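Local coordinates for protein putative glycosyltransferase (GalT1) (Streptococcus parasanguinis, PDB 4PHR) that binds UDP through its GT-D-type domain and probably acts as a glycosyltransferase, transferring a sugar from a nucleotide-activated donor, at residues N180-Q183 against Y184-E187; V211-A214 against D215-K219. All blocks are in the same frame, centred on the assembly; numbering follows the deposited sequence.

Contact 1 of 2, residues N180-Q183 against Y184-E187; sequences NAFQ and YYDE. With UDP (uridine-5'-diphosphate), chain B.
The carbonyl oxygen of Ala181 takes the backbone N-H of Tyr184, the N to O distance being 2.9 Å. One residue further on, the same i to i+3 step is repeated, with Tyr185 N donating to Phe182 O at 3.0 Å. In both bonds the donor stands well above the carbonyl plane, a consequence of the tight 3-10 winding of residues 181-183. This short turn follows strand 170-176 and leads directly into helix 185-195, with Tyr184 at the N-cap position, and it illustrates how a loop at the end of a parallel strand can serve a nucleotide with its main chain. Ala181 N points its hydrogen at O4 of the uracil of UDP, 3.1 Å away, in a fairly straight bond (157°), while Ala181 CB lies 3.4 Å from that same O4. Asn180 turns its amide elsewhere, OD1 accepting from the backbone N of Asp51.

Two pairs of side chains line the turn. With its CG anti to the backbone N (chi1 -171°), the Phe182 ring is laid beside the CB of Tyr185, and its CD1 comes within 3.9 Å of Tyr185 CB. The two rings are nearly parallel but slid so far apart that they barely overlap, with centroids separated by 5.7 Å. Gln183, stretched out beyond CG, runs alongside Tyr184 in the same direction. Its CG sits over one face of the tyrosine ring, toward the rim, and its NE2 is 3.4 Å from Tyr184 CZ, with the amide plane turned 41° from the ring. Tyr184 also touches Pro177, whose carbonyl oxygen is hydrogen-bonded to UDP.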
ATOM      1  N   ASN A 180      -7.822  10.794  -7.792  1.00 13.37           N
ATOM      2  CA  ASN A 180      -8.761  11.588  -6.995  1.00 13.72           C
ATOM      3  C   ASN A 180      -9.921  10.776  -6.442  1.00 13.94           C
ATOM      4  O   ASN A 180     -11.061  11.244  -6.414  1.00 17.72           O
ATOM      5  CB  ASN A 180      -9.286  12.786  -7.787  1.00 17.47           C
ATOM      6  CG  ASN A 180      -8.248  13.864  -7.927  1.00 22.13           C
ATOM      7  OD1 ASN A 180      -7.258  13.888  -7.195  1.00 19.10           O
ATOM      8  ND2 ASN A 180      -8.457  14.763  -8.874  1.00 32.48           N
ATOM      9  N   ALA A 181      -9.635   9.558  -5.994  1.00 11.86           N
ATOM     10  CA  ALA A 181     -10.691   8.716  -5.458  1.00 14.56           C
ATOM     11  C   ALA A 181     -11.313   9.313  -4.198  1.00 14.41           C
ATOM     12  O   ALA A 181     -12.456   9.003  -3.864  1.00 15.81           O
ATOM     13  CB  ALA A 181     -10.175   7.317  -5.191  1.00 14.77           C
ATOM     14  N   PHE A 182     -10.579  10.176  -3.500  1.00 12.90           N
ATOM     15  CA  PHE A 182     -11.095  10.698  -2.238  1.00 15.00           C
ATOM     16  C   PHE A 182     -12.393  11.479  -2.414  1.00 18.16           C
ATOM     17  O   PHE A 182     -13.216  11.541  -1.502  1.00 20.37           O
ATOM     18  CB  PHE A 182     -10.070  11.554  -1.486  1.00 15.65           C
ATOM     19  CG  PHE A 182     -10.518  11.907  -0.089  1.00 16.23           C
ATOM     20  CD1 PHE A 182     -10.560  10.935   0.900  1.00 17.83           C
ATOM     21  CD2 PHE A 182     -10.940  13.190   0.221  1.00 19.82           C
ATOM     22  CE1 PHE A 182     -10.995  11.243   2.183  1.00 25.12           C
ATOM     23  CE2 PHE A 182     -11.383  13.507   1.498  1.00 22.35           C
ATOM     24  CZ  PHE A 182     -11.411  12.532   2.480  1.00 23.04           C
ATOM     25  N   GLN A 183     -12.582  12.048  -3.594  1.00 17.87           N
ATOM     26  CA  GLN A 183     -13.816  12.769  -3.876  1.00 24.25           C
ATOM     27  C   GLN A 183     -15.049  11.894  -3.664  1.00 21.56           C
ATOM     28  O   GLN A 183     -16.129  12.386  -3.331  1.00 23.36           O
ATOM     29  CB  GLN A 183     -13.813  13.300  -5.301  1.00 26.11           C
ATOM     30  CG  GLN A 183     -15.086  14.048  -5.620  1.00 35.62           C
ATOM     31  CD  GLN A 183     -15.073  14.658  -6.995  1.00 49.06           C
ATOM     32  OE1 GLN A 183     -14.280  15.555  -7.281  1.00 54.85           O
ATOM     33  NE2 GLN A 183     -15.957  14.174  -7.860  1.00 49.05           N
ATOM     34  N   TYR A 184     -14.886  10.593  -3.860  1.00 18.15           N
ATOM     35  CA  TYR A 184     -15.999   9.661  -3.763  1.00 17.74           C
ATOM     36  C   TYR A 184     -15.936   8.849  -2.481  1.00 17.32           C
ATOM     37  O   TYR A 184     -16.538   7.778  -2.399  1.00 17.59           O
ATOM     38  CB  TYR A 184     -16.004   8.732  -4.982  1.00 19.11           C
ATOM     39  CG  TYR A 184     -16.149   9.485  -6.280  1.00 22.56           C
ATOM     40  CD1 TYR A 184     -15.034   9.946  -6.969  1.00 26.78           C
ATOM     41  CD2 TYR A 184     -17.405   9.763  -6.804  1.00 29.11           C
ATOM     42  CE1 TYR A 184     -15.166  10.652  -8.150  1.00 32.55           C
ATOM     43  CE2 TYR A 184     -17.547  10.463  -7.984  1.00 30.29           C
ATOM     44  CZ  TYR A 184     -16.424  10.906  -8.651  1.00 35.66           C
ATOM     45  OH  TYR A 184     -16.564  11.605  -9.824  1.00 40.84           O
ATOM     46  N   TYR A 185     -15.235   9.366  -1.472  1.00 16.76           N
ATOM     47  CA  TYR A 185     -14.949   8.559  -0.293  1.00 18.48           C
ATOM     48  C   TYR A 185     -16.183   7.967   0.395  1.00 18.13           C
ATOM     49  O   TYR A 185     -16.205   6.771   0.709  1.00 18.31           O
ATOM     50  CB  TYR A 185     -14.110   9.300   0.744  1.00 18.03           C
ATOM     51  CG  TYR A 185     -13.860   8.404   1.922  1.00 20.67           C
ATOM     52  CD1 TYR A 185     -12.949   7.359   1.830  1.00 22.40           C
ATOM     53  CD2 TYR A 185     -14.577   8.548   3.100  1.00 23.32           C
ATOM     54  CE1 TYR A 185     -12.737   6.504   2.889  1.00 25.18           C
ATOM     55  CE2 TYR A 185     -14.373   7.696   4.168  1.00 24.17           C
ATOM     56  CZ  TYR A 185     -13.453   6.673   4.054  1.00 25.33           C
ATOM     57  OH  TYR A 185     -13.240   5.821   5.108  1.00 30.58           O
ATOM     58  N   ASP A 186     -17.193   8.794   0.658  1.00 18.88           N
ATOM     59  CA  ASP A 186     -18.376   8.308   1.363  1.00 25.76           C
ATOM     60  C   ASP A 186     -19.030   7.132   0.635  1.00 23.33           C
ATOM     61  O   ASP A 186     -19.426   6.146   1.263  1.00 22.42           O
ATOM     62  CB  ASP A 186     -19.401   9.428   1.591  1.00 26.64           C
ATOM     63  CG  ASP A 186     -18.943  10.449   2.623  1.00 33.18           C
ATOM     64  OD1 ASP A 186     -17.959  10.189   3.350  1.00 34.58           O
ATOM     65  OD2 ASP A 186     -19.589  11.515   2.719  1.00 42.32           O
ATOM     66  N   GLU A 187     -19.140   7.236  -0.686  1.00 20.97           N
ATOM     67  CA  GLU A 187     -19.711   6.145  -1.477  1.00 23.39           C
ATOM     68  C   GLU A 187     -18.827   4.890  -1.450  1.00 17.54           C
ATOM     69  O   GLU A 187     -19.329   3.763  -1.360  1.00 18.60           O
ATOM     70  CB  GLU A 187     -19.963   6.578  -2.924  1.00 25.30           C
ATOM     71  CG  GLU A 187     -20.593   5.482  -3.783  1.00 27.25           C
ATOM     72  CD  GLU A 187     -20.767   5.889  -5.233  1.00 34.47           C
ATOM     73  OE1 GLU A 187     -20.252   6.958  -5.621  1.00 39.58           O
ATOM     74  OE2 GLU A 187     -21.427   5.136  -5.988  1.00 37.24           O
TER
HETATM   75  N1  UDP B 301      -4.918   4.467  -6.894  1.00 10.07           N
HETATM   76  C2  UDP B 301      -6.193   4.567  -7.395  1.00 10.76           C
HETATM   77  N3  UDP B 301      -6.909   5.726  -7.218  1.00 10.41           N
HETATM   78  C4  UDP B 301      -6.364   6.788  -6.536  1.00 10.94           C
HETATM   79  C5  UDP B 301      -5.072   6.690  -6.021  1.00 10.90           C
HETATM   80  C6  UDP B 301      -4.321   5.565  -6.343  1.00 10.42           C
HETATM   81  O2  UDP B 301      -6.691   3.636  -8.027  1.00 12.09           O
HETATM   82  O4  UDP B 301      -7.059   7.798  -6.378  1.00 12.91           O
HETATM   83  C1' UDP B 301      -4.205   3.188  -7.026  1.00 10.22           C
HETATM   84  C2' UDP B 301      -3.102   3.049  -8.041  1.00 10.86           C
HETATM   85  O2' UDP B 301      -3.635   2.805  -9.326  1.00 13.09           O
HETATM   86  C3' UDP B 301      -2.364   1.849  -7.490  1.00 10.92           C
HETATM   87  C4' UDP B 301      -2.512   2.020  -5.988  1.00 10.86           C
HETATM   88  O4' UDP B 301      -3.558   2.974  -5.788  1.00  9.51           O
HETATM   89  O3' UDP B 301      -3.020   0.660  -7.874  1.00 12.99           O
HETATM   90  C5' UDP B 301      -1.218   2.493  -5.336  1.00  9.99           C
HETATM   91  O5' UDP B 301      -1.459   2.704  -3.951  1.00  9.73           O
HETATM   92  PA  UDP B 301      -0.315   3.246  -2.956  1.00  8.83           P
HETATM   93  O1A UDP B 301       0.049   4.627  -3.328  1.00 12.18           O
HETATM   94  O2A UDP B 301      -0.842   3.051  -1.584  1.00 10.56           O
HETATM   95  O3A UDP B 301       0.913   2.250  -3.306  1.00  9.39           O
HETATM   96  PB  UDP B 301       2.384   2.022  -2.640  1.00  8.65           P
HETATM   97  O1B UDP B 301       3.352   2.650  -3.586  1.00 11.59           O
HETATM   98  O2B UDP B 301       2.518   0.547  -2.605  1.00 10.30           O
HETATM   99  O3B UDP B 301       2.416   2.674  -1.293  1.00 10.49           O

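Contact 2 of 2, residues V211-A214 against D215-K219; sequences VLVA and DLTTK
The last turns of helix 206-218, the helical arm of a beta-alpha-beta unit between strands 200-204 and 223-225, bring residues 211-214 against 215-219. Regular i to i+4 bonds run through them, among them Asp215 N to Val211 O and Leu216 N to Leu212 O, both 2.9 Å. Toward the C-terminal end two threonines add their hydroxyls to this ladder. Thr217 OG1 donates to Val213 O at 2.7 Å, and Thr218 OG1 gives a longer bond of 3.2 Å to Ala214 O. Each carbonyl thus receives an amide and a hydroxyl of the same residue, arriving from opposite faces of its plane. In both threonines OG1 lies anti to the carbonyl carbon (chi1 -60° in Thr217), which folds the hydroxyl back over the preceding turn. The Thr217 hydroxyl is also hydrogen-bonded to Ser30.

On the buried flank Leu212 and Leu216 run next to each other, with CG of the former 3.7 Å from CD2 of the latter; both also touch Leu189 of helix 185-195. Asp215 OD1 meets Arg59 in a salt bridge and OD2 is hydrogen-bonded to Tyr185 OH. Apolar residues face both strands and helices 54-64 and 185-195, as for a helix packed in a Rossmann-like alpha/beta layer.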
ATOM      1  N   VAL A 211      -7.580   5.884   4.687  1.00 12.79           N
ATOM      2  CA  VAL A 211      -8.782   6.321   5.383  1.00 13.32           C
ATOM      3  C   VAL A 211      -9.806   5.188   5.374  1.00 14.00           C
ATOM      4  O   VAL A 211     -10.451   4.908   6.389  1.00 15.71           O
ATOM      5  CB  VAL A 211      -9.379   7.591   4.747  1.00 15.54           C
ATOM      6  CG1 VAL A 211     -10.590   8.080   5.554  1.00 17.64           C
ATOM      7  CG2 VAL A 211      -8.319   8.687   4.674  1.00 17.14           C
ATOM      8  N   LEU A 212      -9.935   4.526   4.230  1.00 13.31           N
ATOM      9  CA  LEU A 212     -10.860   3.406   4.109  1.00 14.70           C
ATOM     10  C   LEU A 212     -10.509   2.307   5.109  1.00 13.88           C
ATOM     11  O   LEU A 212     -11.378   1.818   5.835  1.00 14.75           O
ATOM     12  CB  LEU A 212     -10.837   2.849   2.681  1.00 15.47           C
ATOM     13  CG  LEU A 212     -11.887   1.783   2.352  1.00 20.28           C
ATOM     14  CD1 LEU A 212     -13.284   2.344   2.576  1.00 26.48           C
ATOM     15  CD2 LEU A 212     -11.731   1.279   0.921  1.00 20.54           C
ATOM     16  N   VAL A 213      -9.238   1.917   5.161  1.00 12.14           N
ATOM     17  CA  VAL A 213      -8.826   0.866   6.093  1.00 13.09           C
ATOM     18  C   VAL A 213      -9.103   1.273   7.547  1.00 17.57           C
ATOM     19  O   VAL A 213      -9.617   0.486   8.339  1.00 15.75           O
ATOM     20  CB  VAL A 213      -7.339   0.475   5.887  1.00 12.86           C
ATOM     21  CG1 VAL A 213      -6.832  -0.374   7.051  1.00 13.96           C
ATOM     22  CG2 VAL A 213      -7.170  -0.267   4.553  1.00 15.03           C
ATOM     23  N   ALA A 214      -8.766   2.510   7.894  1.00 14.92           N
ATOM     24  CA  ALA A 214      -9.012   3.011   9.244  1.00 15.86           C
ATOM     25  C   ALA A 214     -10.490   2.909   9.610  1.00 20.25           C
ATOM     26  O   ALA A 214     -10.837   2.412  10.685  1.00 20.62           O
ATOM     27  CB  ALA A 214      -8.520   4.441   9.377  1.00 16.99           C
ATOM     28  N   ASP A 215     -11.364   3.363   8.717  1.00 17.99           N
ATOM     29  CA  ASP A 215     -12.801   3.356   9.007  1.00 19.84           C
ATOM     30  C   ASP A 215     -13.393   1.944   9.031  1.00 22.33           C
ATOM     31  O   ASP A 215     -14.272   1.651   9.840  1.00 24.95           O
ATOM     32  CB  ASP A 215     -13.569   4.241   8.021  1.00 24.31           C
ATOM     33  CG  ASP A 215     -13.319   5.729   8.240  1.00 27.55           C
ATOM     34  OD1 ASP A 215     -12.764   6.112   9.299  1.00 28.82           O
ATOM     35  OD2 ASP A 215     -13.697   6.524   7.350  1.00 24.59           O
ATOM     36  N   LEU A 216     -12.931   1.075   8.134  1.00 21.02           N
ATOM     37  CA  LEU A 216     -13.374  -0.321   8.097  1.00 23.94           C
ATOM     38  C   LEU A 216     -12.965  -1.041   9.385  1.00 24.21           C
ATOM     39  O   LEU A 216     -13.706  -1.871   9.912  1.00 24.75           O
ATOM     40  CB  LEU A 216     -12.756  -1.042   6.895  1.00 24.92           C
ATOM     41  CG  LEU A 216     -13.510  -1.475   5.635  1.00 33.16           C
ATOM     42  CD1 LEU A 216     -14.910  -0.884   5.493  1.00 26.33           C
ATOM     43  CD2 LEU A 216     -12.645  -1.197   4.399  1.00 23.24           C
ATOM     44  N   THR A 217     -11.771  -0.724   9.877  1.00 21.39           N
ATOM     45  CA  THR A 217     -11.231  -1.319  11.098  1.00 23.01           C
ATOM     46  C   THR A 217     -12.046  -0.911  12.321  1.00 26.62           C
ATOM     47  O   THR A 217     -12.279  -1.719  13.226  1.00 33.92           O
ATOM     48  CB  THR A 217      -9.754  -0.915  11.294  1.00 25.12           C
ATOM     49  OG1 THR A 217      -8.991  -1.370  10.171  1.00 22.82           O
ATOM     50  CG2 THR A 217      -9.177  -1.518  12.569  1.00 25.07           C
ATOM     51  N   THR A 218     -12.486   0.343  12.338  1.00 28.44           N
ATOM     52  CA  THR A 218     -13.325   0.848  13.423  1.00 30.21           C
ATOM     53  C   THR A 218     -14.676   0.135  13.428  1.00 33.14           C
ATOM     54  O   THR A 218     -15.322   0.011  14.474  1.00 35.33           O
ATOM     55  CB  THR A 218     -13.527   2.369  13.295  1.00 36.05           C
ATOM     56  OG1 THR A 218     -12.262   3.031  13.429  1.00 37.93           O
ATOM     57  CG2 THR A 218     -14.470   2.880  14.365  1.00 34.23           C
ATOM     58  N   LYS A 219     -15.089  -0.345  12.259  1.00 36.39           N
ATOM     59  CA  LYS A 219     -16.336  -1.090  12.111  1.00 36.30           C
ATOM     60  C   LYS A 219     -16.108  -2.597  12.250  1.00 30.13           C
ATOM     61  O   LYS A 219     -17.014  -3.399  12.010  1.00 36.83           O
ATOM     62  CB  LYS A 219     -16.997  -0.770  10.766  1.00 37.80           C
ATOM     63  CG  LYS A 219     -17.342   0.704  10.569  1.00 41.86           C
ATOM     64  CD  LYS A 219     -18.004   0.941   9.217  1.00 42.44           C
ATOM     65  CE  LYS A 219     -19.281   1.771   9.354  1.00 45.21           C
ATOM     66  NZ  LYS A 219     -19.020   3.238   9.412  1.00 49.11           N
TER

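In the fold
Along the chain contact 1 closes before contact 2 opens, and their centres are 14 Å apart. The turn at 180-187 follows strand 170-176, while 211-219 ends the helix after strand 200-204; both strands belong to one parallel five-stranded sheet, on either side of strand 147-153. The two contacts meet at Tyr185, whose OH probably hydrogen-bonds to Asp215 OD2, with Val211 O close by as a probable second, shared partner, tying the start of helix 185-195 to helix 206-218. UDP draws on both neighbourhoods, through Ala181 in contact 1 and through Lys210, just ahead of contact 2. Contact 1 thus lines the uracil end of the GT-D pocket, with contact 2 behind it.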